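Local coordinates for protein Epf (Streptococcus pyogenes, PDB 4ES8) that serves as a cell-surface adhesin and binds to cells through an N-terminal domain that contains a carbohydrate-binding module, at residues R42-G47 against R68-V73; Y52-I57 against S135-T140; S177-K182 against D240-F245; S251-N254 against E258-Q261. All blocks are in the same frame, centred on the assembly; numbering follows the deposited sequence. Where two conformers were deposited one is given.

Contact 1: R42-G47 against R68-V73; sequences RFFSKG and REHNEV. With ACT (acetate ion), chain D.
F44 and H70 meet as a T-shaped (edge-to-face) aromatic pair. The contact lies in the beta-sandwich that is probably the carbohydrate-binding module. Strand 41-46 belongs to one antiparallel sheet, and H70 follows strand 68-69, an outermost strand of the other.

The F44 side chain can be followed outward. CB points toward the 68-73 segment. CG sits between the backbone N and the carbonyl carbon (chi1 70°), which puts the ring in front of the histidine. F44 CG has H70 CE1 at 3.8 Å. CD1 meets both CE1 and NE2 of H70. F44 CE1 makes the closest approach, 3.3 Å from H70 NE2. CD2 and CE2 on the other side of the ring see H70 CE1 from slightly farther away. At the tip, F44 CZ has the same H70 CE1 atom at 3.7 Å. H70 CE1 therefore stands over the middle of the phenyl face. The two ring centroids are 4.4 Å apart and the planes are inclined at 65°.

The histidine is held from more than one direction. Its ND1 is hydrogen-bonded to D75 OD1, and its ring stacks on that of H55. The ND1 bond to D75 probably fixes the ring rotation and directs the CE1-NE2 edge at F44.

R42, on the same strand, has an extended chain that ends at an acetate ion, probably from the crystallisation liquor. NH1 also bonds to H55 O, and NH2 to W32 O. The acetate is held end-on: R42 NH1 donates to ACT OXT at 2.8 Å, and R42 NH2 donates to ACT O at 2.9 Å.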
loop_
_atom_site.group_PDB
_atom_site.type_symbol
_atom_site.label_atom_id
_atom_site.label_comp_id
_atom_site.label_asym_id
_atom_site.label_seq_id
_atom_site.Cartn_x
_atom_site.Cartn_y
_atom_site.Cartn_z
ATOM N N ARG A 42 9.270 14.744 -7.935
ATOM C CA ARG A 42 8.792 16.101 -8.148
ATOM C C ARG A 42 8.593 16.241 -9.656
ATOM O O ARG A 42 9.492 15.916 -10.433
ATOM C CB ARG A 42 9.809 17.121 -7.581
ATOM C CG ARG A 42 11.264 16.727 -7.884
ATOM C CD ARG A 42 12.229 17.718 -7.254
ATOM N NE ARG A 42 13.532 17.088 -7.059
ATOM C CZ ARG A 42 14.615 17.369 -7.781
ATOM N NH1 ARG A 42 14.540 18.222 -8.806
ATOM N NH2 ARG A 42 15.764 16.752 -7.527
ATOM N N PHE A 43 7.381 16.623 -10.063
ATOM C CA PHE A 43 7.029 16.621 -11.487
ATOM C C PHE A 43 6.157 17.795 -11.843
ATOM O O PHE A 43 5.571 18.415 -10.950
ATOM C CB PHE A 43 6.207 15.345 -11.783
ATOM C CG PHE A 43 6.873 14.036 -11.424
ATOM C CD1 PHE A 43 6.763 13.509 -10.136
ATOM C CD2 PHE A 43 7.636 13.347 -12.361
ATOM C CE1 PHE A 43 7.383 12.297 -9.797
ATOM C CE2 PHE A 43 8.273 12.139 -12.019
ATOM C CZ PHE A 43 8.143 11.622 -10.739
ATOM N N PHE A 44 5.978 18.050 -13.158
ATOM C CA PHE A 44 5.066 19.100 -13.560
ATOM C C PHE A 44 4.440 18.749 -14.879
ATOM O O PHE A 44 4.919 17.860 -15.599
ATOM C CB PHE A 44 5.765 20.479 -13.643
ATOM C CG PHE A 44 6.733 20.554 -14.802
ATOM C CD1 PHE A 44 8.019 20.027 -14.690
ATOM C CD2 PHE A 44 6.379 21.189 -15.982
ATOM C CE1 PHE A 44 8.924 20.096 -15.769
ATOM C CE2 PHE A 44 7.281 21.260 -17.068
ATOM C CZ PHE A 44 8.545 20.716 -16.945
ATOM N N SER A 45 3.372 19.472 -15.203
ATOM C CA SER A 45 2.670 19.313 -16.467
ATOM C C SER A 45 2.182 20.652 -16.977
ATOM O O SER A 45 1.239 21.220 -16.417
ATOM C CB SER A 45 1.489 18.363 -16.315
ATOM O OG SER A 45 0.815 18.218 -17.561
ATOM N N LYS A 46 2.836 21.193 -18.011
ATOM C CA LYS A 46 2.352 22.451 -18.588
ATOM C C LYS A 46 1.034 22.172 -19.296
ATOM O O LYS A 46 0.891 21.159 -20.008
ATOM C CB LYS A 46 3.386 23.024 -19.559
ATOM C CG LYS A 46 4.597 23.592 -18.825
ATOM C CD LYS A 46 5.612 24.253 -19.752
ATOM C CE LYS A 46 5.141 25.624 -20.188
ATOM N NZ LYS A 46 4.961 26.539 -19.005
ATOM N N GLY A 47 0.053 23.045 -19.069
ATOM C CA GLY A 47 -1.289 22.822 -19.608
ATOM C C GLY A 47 -2.135 21.876 -18.763
ATOM O O GLY A 47 -3.286 21.599 -19.117
ATOM N N ARG A 68 12.711 25.813 -3.424
ATOM C CA ARG A 68 13.616 25.547 -4.554
ATOM C C ARG A 68 12.926 25.867 -5.876
ATOM O O ARG A 68 11.860 25.301 -6.173
ATOM C CB ARG A 68 14.073 24.063 -4.553
ATOM C CG ARG A 68 14.700 23.564 -3.244
ATOM C CD ARG A 68 16.227 23.749 -3.169
ATOM N NE ARG A 68 16.639 25.157 -3.253
ATOM C CZ ARG A 68 16.762 25.971 -2.209
ATOM N NH1 ARG A 68 16.467 25.544 -0.985
ATOM N NH2 ARG A 68 17.176 27.222 -2.381
ATOM N N GLU A 69 13.533 26.731 -6.679
ATOM C CA GLU A 69 12.935 27.141 -7.953
ATOM C C GLU A 69 12.936 26.033 -9.008
ATOM O O GLU A 69 13.891 25.238 -9.095
ATOM C CB GLU A 69 13.654 28.373 -8.554
ATOM C CG GLU A 69 15.093 28.137 -9.016
ATOM C CD GLU A 69 16.006 29.350 -8.944
ATOM O OE1 GLU A 69 16.049 30.022 -7.889
ATOM O OE2 GLU A 69 16.669 29.637 -9.961
ATOM N N HIS A 70 11.888 26.032 -9.847
ATOM C CA HIS A 70 11.878 25.208 -11.065
ATOM C C HIS A 70 13.046 25.738 -11.919
ATOM O O HIS A 70 13.090 26.951 -12.200
ATOM C CB HIS A 70 10.534 25.372 -11.804
ATOM C CG HIS A 70 10.291 24.352 -12.873
ATOM N ND1 HIS A 70 9.181 24.427 -13.699
ATOM C CD2 HIS A 70 11.045 23.284 -13.244
ATOM C CE1 HIS A 70 9.271 23.383 -14.513
ATOM N NE2 HIS A 70 10.354 22.655 -14.257
ATOM N N ASN A 71 14.031 24.876 -12.241
ATOM C CA ASN A 71 15.253 25.319 -12.912
ATOM C C ASN A 71 14.955 26.208 -14.116
ATOM O O ASN A 71 14.146 25.840 -14.958
ATOM C CB ASN A 71 16.084 24.130 -13.328
ATOM C CG ASN A 71 17.487 24.550 -13.645
ATOM O OD1 ASN A 71 18.169 25.149 -12.812
ATOM N ND2 ASN A 71 17.897 24.327 -14.885
ATOM N N GLU A 72 15.634 27.385 -14.176
ATOM C CA GLU A 72 15.570 28.387 -15.257
ATOM C C GLU A 72 14.234 29.165 -15.323
ATOM O O GLU A 72 14.235 30.398 -15.235
ATOM C CB GLU A 72 15.833 27.767 -16.661
ATOM C CG GLU A 72 17.096 26.931 -16.804
ATOM C CD GLU A 72 17.330 26.312 -18.175
ATOM O OE1 GLU A 72 16.504 25.478 -18.621
ATOM O OE2 GLU A 72 18.383 26.622 -18.776
ATOM N N VAL A 73 13.109 28.447 -15.431
ATOM C CA VAL A 73 11.795 29.051 -15.634
ATOM C C VAL A 73 11.246 29.707 -14.341
ATOM O O VAL A 73 10.619 30.766 -14.451
ATOM C CB VAL A 73 10.803 28.062 -16.299
ATOM C CG1 VAL A 73 10.614 26.787 -15.489
ATOM C CG2 VAL A 73 9.477 28.717 -16.667
HETATM C C ACT D . 17.800 18.069 -10.200
HETATM O O ACT D . 17.871 17.058 -9.468
HETATM O OXT ACT D . 16.787 18.751 -10.431
HETATM C CH3 ACT D . 19.067 18.601 -10.891
#

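Contact 2: Y52-I57 against S135-T140; sequences YVFHLI and SAFNKT. With ACT (acetate ion), chain D.
F54 has the most surface buried here, with F137 and T140 sharing the other side of the contact. The two phenyl rings meet rim to rim, with centroids 5.8 Å apart. Their planes are only 10° apart, but neither ring lies over the face of the other, so this is not a stack. The touch is made by one corner of each ring, F54 CE1 against F137 CE1 at 3.5 Å. F137 CZ is the next atom along that rim and lies 3.7 Å from F54 CE1.

In F54, CG is anti to the backbone N (chi1 -169°), which carries the ring across to the 135-140 loop. The contact joins the end of strand 51-54 to the loop between strands 127-135 and 144-146. All three strands belong to one antiparallel sheet of the sandwich that is probably the carbohydrate-binding module.

T140 contributes its backbone. Its carbonyl O lies over one face of F54, offset toward the rim, and T140 O is 3.8 Å from F54 CD1. The hydroxyl turns to its own loop, where T140 OG1 donates to N138 OD1 at 2.6 Å. The loop folds back on F137 too, with K139 N above the centre of that ring.

At the edge of F54 remote from F137, F54 CE2 is 3.9 Å from ACT OXT of the acetate. That ACT OXT accepts a nearly straight hydrogen bond from I57 N at 2.9 Å.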
loop_
_atom_site.group_PDB
_atom_site.type_symbol
_atom_site.label_atom_id
_atom_site.label_comp_id
_atom_site.label_asym_id
_atom_site.label_seq_id
_atom_site.Cartn_x
_atom_site.Cartn_y
_atom_site.Cartn_z
ATOM N N TYR A 52 3.120 13.930 -17.023
ATOM C CA TYR A 52 4.035 14.683 -16.160
ATOM C C TYR A 52 5.475 14.282 -16.402
ATOM O O TYR A 52 5.779 13.101 -16.583
ATOM C CB TYR A 52 3.708 14.376 -14.679
ATOM C CG TYR A 52 2.451 15.057 -14.189
ATOM C CD1 TYR A 52 1.192 14.585 -14.553
ATOM C CD2 TYR A 52 2.520 16.189 -13.386
ATOM C CE1 TYR A 52 0.025 15.224 -14.122
ATOM C CE2 TYR A 52 1.368 16.832 -12.943
ATOM C CZ TYR A 52 0.120 16.363 -13.335
ATOM O OH TYR A 52 -1.028 16.986 -12.895
ATOM N N VAL A 53 6.371 15.270 -16.310
ATOM C CA VAL A 53 7.800 15.046 -16.413
ATOM C C VAL A 53 8.495 15.609 -15.173
ATOM O O VAL A 53 7.884 16.343 -14.395
ATOM C CB VAL A 53 8.411 15.653 -17.697
ATOM C CG1 VAL A 53 7.745 15.091 -18.951
ATOM C CG2 VAL A 53 8.351 17.183 -17.657
ATOM N N PHE A 54 9.763 15.260 -14.987
ATOM C CA PHE A 54 10.496 15.604 -13.778
ATOM C C PHE A 54 10.738 17.110 -13.667
ATOM O O PHE A 54 11.085 17.766 -14.653
ATOM C CB PHE A 54 11.809 14.806 -13.732
ATOM C CG PHE A 54 12.521 14.876 -12.404
ATOM C CD1 PHE A 54 12.124 14.075 -11.346
ATOM C CD2 PHE A 54 13.634 15.701 -12.233
ATOM C CE1 PHE A 54 12.801 14.119 -10.119
ATOM C CE2 PHE A 54 14.331 15.723 -11.022
ATOM C CZ PHE A 54 13.907 14.936 -9.968
ATOM N N HIS A 55 10.534 17.658 -12.448
ATOM C CA HIS A 55 10.640 19.079 -12.135
ATOM C C HIS A 55 12.047 19.386 -11.651
ATOM O O HIS A 55 12.359 19.303 -10.454
ATOM C CB HIS A 55 9.592 19.418 -11.057
ATOM C CG HIS A 55 9.507 20.846 -10.587
ATOM N ND1 HIS A 55 10.540 21.456 -9.871
ATOM C CD2 HIS A 55 8.468 21.714 -10.667
ATOM C CE1 HIS A 55 10.099 22.673 -9.568
ATOM N NE2 HIS A 55 8.858 22.875 -10.011
ATOM N N LEU A 56 12.919 19.750 -12.603
ATOM C CA LEU A 56 14.313 20.045 -12.265
ATOM C C LEU A 56 14.444 21.282 -11.390
ATOM O O LEU A 56 13.624 22.200 -11.478
ATOM C CB LEU A 56 15.158 20.224 -13.528
ATOM C CG LEU A 56 15.139 19.071 -14.518
ATOM C CD1 LEU A 56 15.596 19.540 -15.885
ATOM C CD2 LEU A 56 15.982 17.889 -14.029
ATOM N N ILE A 57 15.450 21.277 -10.513
ATOM C CA ILE A 57 15.763 22.419 -9.663
ATOM C C ILE A 57 17.281 22.657 -9.866
ATOM O O ILE A 57 17.942 21.766 -10.421
ATOM C CB ILE A 57 15.338 22.241 -8.192
ATOM C CG1 ILE A 57 16.124 21.081 -7.536
ATOM C CG2 ILE A 57 13.799 22.036 -8.121
ATOM C CD1 ILE A 57 15.763 20.745 -6.082
ATOM N N SER A 135 3.203 4.513 -9.676
ATOM C CA SER A 135 4.468 3.802 -9.515
ATOM C C SER A 135 5.374 4.578 -8.556
ATOM O O SER A 135 5.222 5.796 -8.396
ATOM C CB SER A 135 5.169 3.700 -10.866
ATOM O OG SER A 135 5.370 4.983 -11.435
ATOM N N ALA A 136 6.353 3.899 -7.934
ATOM C CA ALA A 136 7.295 4.639 -7.109
ATOM C C ALA A 136 8.131 5.561 -7.968
ATOM O O ALA A 136 8.403 5.241 -9.132
ATOM C CB ALA A 136 8.220 3.658 -6.382
ATOM N N PHE A 137 8.546 6.696 -7.402
ATOM C CA PHE A 137 9.535 7.574 -8.028
ATOM C C PHE A 137 10.786 6.705 -8.180
ATOM O O PHE A 137 11.192 6.034 -7.220
ATOM C CB PHE A 137 9.775 8.789 -7.152
ATOM C CG PHE A 137 11.048 9.553 -7.468
ATOM C CD1 PHE A 137 11.289 10.035 -8.757
ATOM C CD2 PHE A 137 11.954 9.872 -6.461
ATOM C CE1 PHE A 137 12.441 10.781 -9.039
ATOM C CE2 PHE A 137 13.099 10.624 -6.743
ATOM C CZ PHE A 137 13.336 11.066 -8.032
ATOM N N ASN A 138 11.317 6.640 -9.398
ATOM C CA ASN A 138 12.397 5.695 -9.688
ATOM C C ASN A 138 13.821 6.260 -9.471
ATOM O O ASN A 138 14.777 5.615 -9.892
ATOM C CB ASN A 138 12.222 5.117 -11.111
ATOM C CG ASN A 138 12.653 6.045 -12.212
ATOM O OD1 ASN A 138 13.013 7.189 -11.967
ATOM N ND2 ASN A 138 12.730 5.520 -13.453
ATOM N N LYS A 139 13.971 7.407 -8.763
ATOM C CA LYS A 139 15.268 7.956 -8.380
ATOM C C LYS A 139 16.127 8.297 -9.632
ATOM O O LYS A 139 17.351 8.067 -9.655
ATOM C CB LYS A 139 16.010 6.992 -7.419
ATOM C CG LYS A 139 15.147 6.584 -6.232
ATOM C CD LYS A 139 15.787 5.452 -5.402
ATOM C CE LYS A 139 16.913 5.928 -4.518
ATOM N NZ LYS A 139 16.518 7.135 -3.766
ATOM N N THR A 140 15.471 8.882 -10.648
ATOM C CA THR A 140 16.146 9.397 -11.838
ATOM C C THR A 140 15.584 10.768 -12.164
ATOM O O THR A 140 14.405 11.025 -11.875
ATOM C CB THR A 140 16.019 8.464 -13.061
ATOM O OG1 THR A 140 14.654 8.437 -13.502
ATOM C CG2 THR A 140 16.505 7.032 -12.785
HETATM C C ACT D . 17.800 18.069 -10.200
HETATM O O ACT D . 17.871 17.058 -9.468
HETATM O OXT ACT D . 16.787 18.751 -10.431
HETATM C CH3 ACT D . 19.067 18.601 -10.891
#

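Contact 3: S177-K182 against D240-F245; sequences SFRTLK and DGRTNF
D240 O is gripped by both terminal nitrogens of R179. R179 NH1 donates to D240 O at 3.0 Å, and R179 NH2 reaches the same D240 O at 3.2 Å. The guanidinium comes end-on, with the oxygen close to its plane. Both nitrogens approach from the same face of the carbonyl plane. NH1 is tilted 24° from that plane, while NH2 stands well above it and is not on a lone pair.

R179 NH2 also makes a weak, bent hydrogen bond to D240 OD1 at 3.3 Å, as part of a salt bridge. The carboxylate is turned 66° from the guanidinium, so the two groups do not meet as flat partners. D240 OD2 has N216 ND2 as its partner.

The arginine reaches across because its chain leaves the strand with CG anti to the backbone N and then bends at chi3 (-77°). Its NE forms a salt bridge with D113 OD1. The guanidinium is thus shared between that acid and D240, which should limit its rotation.

R242 CG lies over one face of the R179 guanidinium, 4.0 Å from R179 NH2, but R242 was deposited in two conformers and this placing is doubtful. The backbone of G241 passes close by, with G241 C 3.6 Å from R179 NH1.

The contact joins the end of strand 172-180, in the sandwich that is probably the carbohydrate-binding module, to the 238-247 loop of the following four-stranded-sheet domain, consistent with an interface to the fibronectin-like domain.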
loop_
_atom_site.group_PDB
_atom_site.type_symbol
_atom_site.label_atom_id
_atom_site.label_comp_id
_atom_site.label_asym_id
_atom_site.label_seq_id
_atom_site.Cartn_x
_atom_site.Cartn_y
_atom_site.Cartn_z
ATOM N N SER A 177 -7.710 4.438 0.781
ATOM C CA SER A 177 -7.466 3.001 0.842
ATOM C C SER A 177 -7.391 2.465 -0.585
ATOM O O SER A 177 -7.978 3.057 -1.494
ATOM C CB SER A 177 -8.547 2.288 1.648
ATOM O OG SER A 177 -9.845 2.486 1.116
ATOM N N PHE A 178 -6.633 1.380 -0.784
ATOM C CA PHE A 178 -6.502 0.788 -2.106
ATOM C C PHE A 178 -5.972 -0.614 -1.967
ATOM O O PHE A 178 -5.422 -0.979 -0.923
ATOM C CB PHE A 178 -5.586 1.611 -3.037
ATOM C CG PHE A 178 -4.138 1.630 -2.620
ATOM C CD1 PHE A 178 -3.702 2.459 -1.587
ATOM C CD2 PHE A 178 -3.208 0.803 -3.242
ATOM C CE1 PHE A 178 -2.359 2.457 -1.188
ATOM C CE2 PHE A 178 -1.864 0.812 -2.846
ATOM C CZ PHE A 178 -1.451 1.643 -1.826
ATOM N N ARG A 179 -6.091 -1.372 -3.046
ATOM C CA ARG A 179 -5.524 -2.722 -3.138
ATOM C C ARG A 179 -4.432 -2.722 -4.197
ATOM O O ARG A 179 -4.633 -2.173 -5.292
ATOM C CB ARG A 179 -6.630 -3.739 -3.517
ATOM C CG ARG A 179 -6.124 -5.161 -3.700
ATOM C CD ARG A 179 -7.286 -6.156 -3.796
ATOM N NE ARG A 179 -7.829 -6.389 -2.453
ATOM C CZ ARG A 179 -8.847 -7.197 -2.170
ATOM N NH1 ARG A 179 -9.474 -7.856 -3.140
ATOM N NH2 ARG A 179 -9.240 -7.358 -0.914
ATOM N N THR A 180 -3.272 -3.348 -3.913
ATOM C CA THR A 180 -2.220 -3.386 -4.935
ATOM C C THR A 180 -2.470 -4.435 -6.038
ATOM O O THR A 180 -3.009 -5.530 -5.778
ATOM C CB THR A 180 -0.901 -3.728 -4.289
ATOM O OG1 THR A 180 -1.063 -4.957 -3.540
ATOM C CG2 THR A 180 -0.387 -2.597 -3.402
ATOM N N LEU A 181 -2.016 -4.107 -7.254
ATOM C CA LEU A 181 -2.071 -5.024 -8.405
ATOM C C LEU A 181 -0.699 -5.657 -8.655
ATOM O O LEU A 181 -0.588 -6.616 -9.439
ATOM C CB LEU A 181 -2.564 -4.281 -9.674
ATOM C CG LEU A 181 -4.006 -3.773 -9.579
ATOM C CD1 LEU A 181 -4.389 -2.952 -10.787
ATOM C CD2 LEU A 181 -5.031 -4.921 -9.328
ATOM N N LYS A 182 0.357 -5.083 -8.054
ATOM C CA LYS A 182 1.736 -5.541 -8.209
ATOM C C LYS A 182 2.439 -5.633 -6.866
ATOM O O LYS A 182 1.970 -5.046 -5.898
ATOM C CB LYS A 182 2.540 -4.529 -9.072
ATOM C CG LYS A 182 2.003 -4.258 -10.478
ATOM C CD LYS A 182 2.897 -3.270 -11.219
ATOM C CE LYS A 182 2.503 -3.134 -12.673
ATOM N NZ LYS A 182 3.580 -2.496 -13.474
ATOM N N ASP A 240 -13.309 -11.038 0.915
ATOM C CA ASP A 240 -13.176 -9.762 0.184
ATOM C C ASP A 240 -12.370 -9.875 -1.152
ATOM O O ASP A 240 -11.918 -8.861 -1.703
ATOM C CB ASP A 240 -12.615 -8.659 1.086
ATOM C CG ASP A 240 -11.216 -8.884 1.594
ATOM O OD1 ASP A 240 -10.492 -9.710 0.995
ATOM O OD2 ASP A 240 -10.828 -8.201 2.560
ATOM N N GLY A 241 -12.269 -11.082 -1.690
ATOM C CA GLY A 241 -11.704 -11.268 -3.018
ATOM C C GLY A 241 -10.205 -11.397 -3.146
ATOM O O GLY A 241 -9.715 -11.473 -4.275
ATOM N N ARG A 242 -9.466 -11.441 -2.012
ATOM C CA ARG A 242 -8.014 -11.686 -2.031
ATOM C C ARG A 242 -7.727 -13.018 -2.691
ATOM O O ARG A 242 -8.420 -14.000 -2.368
ATOM C CB ARG A 242 -7.450 -11.800 -0.597
ATOM C CG ARG A 242 -7.149 -10.567 0.203
ATOM C CD ARG A 242 -6.489 -11.045 1.502
ATOM N NE ARG A 242 -5.093 -11.481 1.339
ATOM C CZ ARG A 242 -4.360 -12.033 2.309
ATOM N NH1 ARG A 242 -4.875 -12.220 3.513
ATOM N NH2 ARG A 242 -3.097 -12.373 2.084
ATOM N N THR A 243 -6.694 -13.112 -3.515
ATOM C CA THR A 243 -6.283 -14.384 -4.112
ATOM C C THR A 243 -4.817 -14.657 -3.759
ATOM O O THR A 243 -4.394 -15.820 -3.840
ATOM C CB THR A 243 -6.545 -14.437 -5.617
ATOM O OG1 THR A 243 -5.749 -13.455 -6.279
ATOM C CG2 THR A 243 -8.038 -14.295 -5.967
ATOM N N ASN A 244 -4.047 -13.629 -3.345
ATOM C CA ASN A 244 -2.672 -13.872 -2.902
ATOM C C ASN A 244 -2.691 -13.953 -1.390
ATOM O O ASN A 244 -2.803 -12.916 -0.732
ATOM C CB ASN A 244 -1.680 -12.780 -3.377
ATOM C CG ASN A 244 -0.269 -13.030 -2.876
ATOM O OD1 ASN A 244 0.082 -14.157 -2.508
ATOM N ND2 ASN A 244 0.594 -12.010 -2.866
ATOM N N PHE A 245 -2.575 -15.170 -0.835
ATOM C CA PHE A 245 -2.657 -15.328 0.612
ATOM C C PHE A 245 -1.313 -15.144 1.307
ATOM O O PHE A 245 -1.221 -15.356 2.514
ATOM C CB PHE A 245 -3.308 -16.665 0.976
ATOM C CG PHE A 245 -4.716 -16.739 0.435
ATOM C CD1 PHE A 245 -5.642 -15.744 0.723
ATOM C CD2 PHE A 245 -5.109 -17.796 -0.372
ATOM C CE1 PHE A 245 -6.949 -15.812 0.222
ATOM C CE2 PHE A 245 -6.426 -17.868 -0.868
ATOM C CZ PHE A 245 -7.326 -16.872 -0.568
#

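Contact 4: S251-N254 against E258-Q261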
loop_
_atom_site.group_PDB
_atom_site.type_symbol
_atom_site.label_atom_id
_atom_site.label_comp_id
_atom_site.label_asym_id
_atom_site.label_seq_id
_atom_site.Cartn_x
_atom_site.Cartn_y
_atom_site.Cartn_z
ATOM N N SER A 251 -2.115 -21.227 12.123
ATOM C CA SER A 251 -1.821 -22.038 13.311
ATOM C C SER A 251 -2.860 -23.143 13.402
ATOM O O SER A 251 -4.057 -22.860 13.296
ATOM C CB SER A 251 -1.835 -21.178 14.567
ATOM O OG SER A 251 -0.767 -20.246 14.508
ATOM N N LEU A 252 -2.403 -24.402 13.519
ATOM C CA LEU A 252 -3.298 -25.575 13.605
ATOM C C LEU A 252 -3.192 -26.167 14.990
ATOM O O LEU A 252 -2.079 -26.397 15.461
ATOM C CB LEU A 252 -2.886 -26.608 12.550
ATOM C CG LEU A 252 -3.639 -27.943 12.570
ATOM C CD1 LEU A 252 -5.083 -27.752 12.100
ATOM C CD2 LEU A 252 -2.946 -28.962 11.642
ATOM N N PHE A 253 -4.337 -26.394 15.645
ATOM C CA PHE A 253 -4.364 -26.920 17.023
ATOM C C PHE A 253 -5.219 -28.148 17.106
ATOM O O PHE A 253 -6.168 -28.283 16.329
ATOM C CB PHE A 253 -4.987 -25.887 17.977
ATOM C CG PHE A 253 -4.375 -24.512 18.003
ATOM C CD1 PHE A 253 -4.685 -23.576 17.016
ATOM C CD2 PHE A 253 -3.576 -24.114 19.069
ATOM C CE1 PHE A 253 -4.144 -22.291 17.061
ATOM C CE2 PHE A 253 -3.041 -22.825 19.122
ATOM C CZ PHE A 253 -3.321 -21.926 18.113
ATOM N N ASN A 254 -4.948 -29.011 18.093
ATOM C CA ASN A 254 -5.819 -30.172 18.296
ATOM C C ASN A 254 -7.026 -29.752 19.154
ATOM O O ASN A 254 -7.119 -28.587 19.563
ATOM C CB ASN A 254 -5.056 -31.368 18.903
ATOM C CG ASN A 254 -4.524 -31.154 20.302
ATOM O OD1 ASN A 254 -4.923 -30.246 21.028
ATOM N ND2 ASN A 254 -3.607 -32.023 20.725
ATOM N N GLU A 258 -3.926 -27.545 21.955
ATOM C CA GLU A 258 -2.476 -27.644 21.876
ATOM C C GLU A 258 -2.021 -27.314 20.460
ATOM O O GLU A 258 -2.560 -27.854 19.492
ATOM C CB GLU A 258 -2.012 -29.045 22.284
ATOM C CG GLU A 258 -2.379 -29.350 23.731
ATOM C CD GLU A 258 -2.212 -30.782 24.198
ATOM O OE1 GLU A 258 -2.307 -31.709 23.362
ATOM O OE2 GLU A 258 -2.054 -30.975 25.423
ATOM N N LEU A 259 -1.040 -26.408 20.345
ATOM C CA LEU A 259 -0.526 -26.039 19.031
ATOM C C LEU A 259 0.207 -27.213 18.407
ATOM O O LEU A 259 1.128 -27.765 19.025
ATOM C CB LEU A 259 0.418 -24.834 19.162
ATOM C CG LEU A 259 1.070 -24.337 17.866
ATOM C CD1 LEU A 259 0.015 -23.731 16.894
ATOM C CD2 LEU A 259 2.168 -23.330 18.189
ATOM N N LEU A 260 -0.186 -27.580 17.182
ATOM C CA LEU A 260 0.451 -28.664 16.443
ATOM C C LEU A 260 1.525 -28.117 15.502
ATOM O O LEU A 260 2.686 -28.532 15.568
ATOM C CB LEU A 260 -0.564 -29.507 15.657
ATOM C CG LEU A 260 -1.677 -30.173 16.459
ATOM C CD1 LEU A 260 -2.675 -30.826 15.521
ATOM C CD2 LEU A 260 -1.117 -31.190 17.482
ATOM N N GLN A 261 1.138 -27.198 14.603
ATOM C CA GLN A 261 2.067 -26.637 13.622
ATOM C C GLN A 261 1.630 -25.259 13.237
ATOM O O GLN A 261 0.448 -24.941 13.338
ATOM C CB GLN A 261 2.126 -27.503 12.347
ATOM C CG GLN A 261 2.582 -28.979 12.499
ATOM C CD GLN A 261 4.053 -29.094 12.841
ATOM O OE1 GLN A 261 4.873 -28.245 12.462
ATOM N NE2 GLN A 261 4.415 -30.120 13.607
#
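L252 pairs with Q261 and F253 with L259 in antiparallel register, and the shift of one residue between these pairs makes a classic beta bulge in which L260 and Q261 both face L252. L252 N donates to Q261 O at 2.9 Å in a nearly straight bond. L252 O takes L260 N at 2.8 Å, and a weaker, longer bond from Q261 N. Past the bulge, N254 N donates to E258 O.

N254 and E258 close the turn end with side chains as well. N254 CG lies between its backbone N and carbonyl carbon (chi1 65°). N254 OD1 accepts from E258 N at 3.0 Å, although that donor stands 41° above the carbonyl plane. N254 ND2 donates almost straight to E258 OE1, also at 3.0 Å, and meets the carboxylate oxygen on the anti side. The amide is thus gripped at both its oxygen and its nitrogen, which would restrict its rotation at the turn end of the hairpin.

F253 and L259 lie on one face of the sheet. L259 CD1 makes a CH-pi contact over the F253 ring, 4.1 Å from its centroid and 19° off the normal. K292 adds a cation-pi contact to this ring.

The L252 side chain is on the other face of the sheet. L260, in the bulge, touches it with L260 CD1, 4.2 Å from L252 CG. L260 CB is 3.5 Å from L252 O. L277 packs against both leucines.

These features belong to a bulged beta hairpin, strands 248-253 and 259-264, at the margin of a four-stranded antiparallel sheet in the domain that is probably the fibronectin-like one.

Contacts 1 and 2 are neighbours, with centres about 11 Å apart. Their segments alternate along the chain and are joined by backbone bonds: F44 N to V53 O and N71 N to L56 O, each probably a hydrogen bond of 2.8 Å. Both also touch one acetate ion, which R42 of contact 1 and I57 of contact 2 hold together. Contact 3 bridges two domains. Its nearest atoms are about 7 Å from contact 2, and the R179 side chain is about 12 Å from a bound sodium ion. Contact 4 lies wholly in the second domain. Its centre is about 28 Å from that of contact 3 and about 59 Å from that of contact 1.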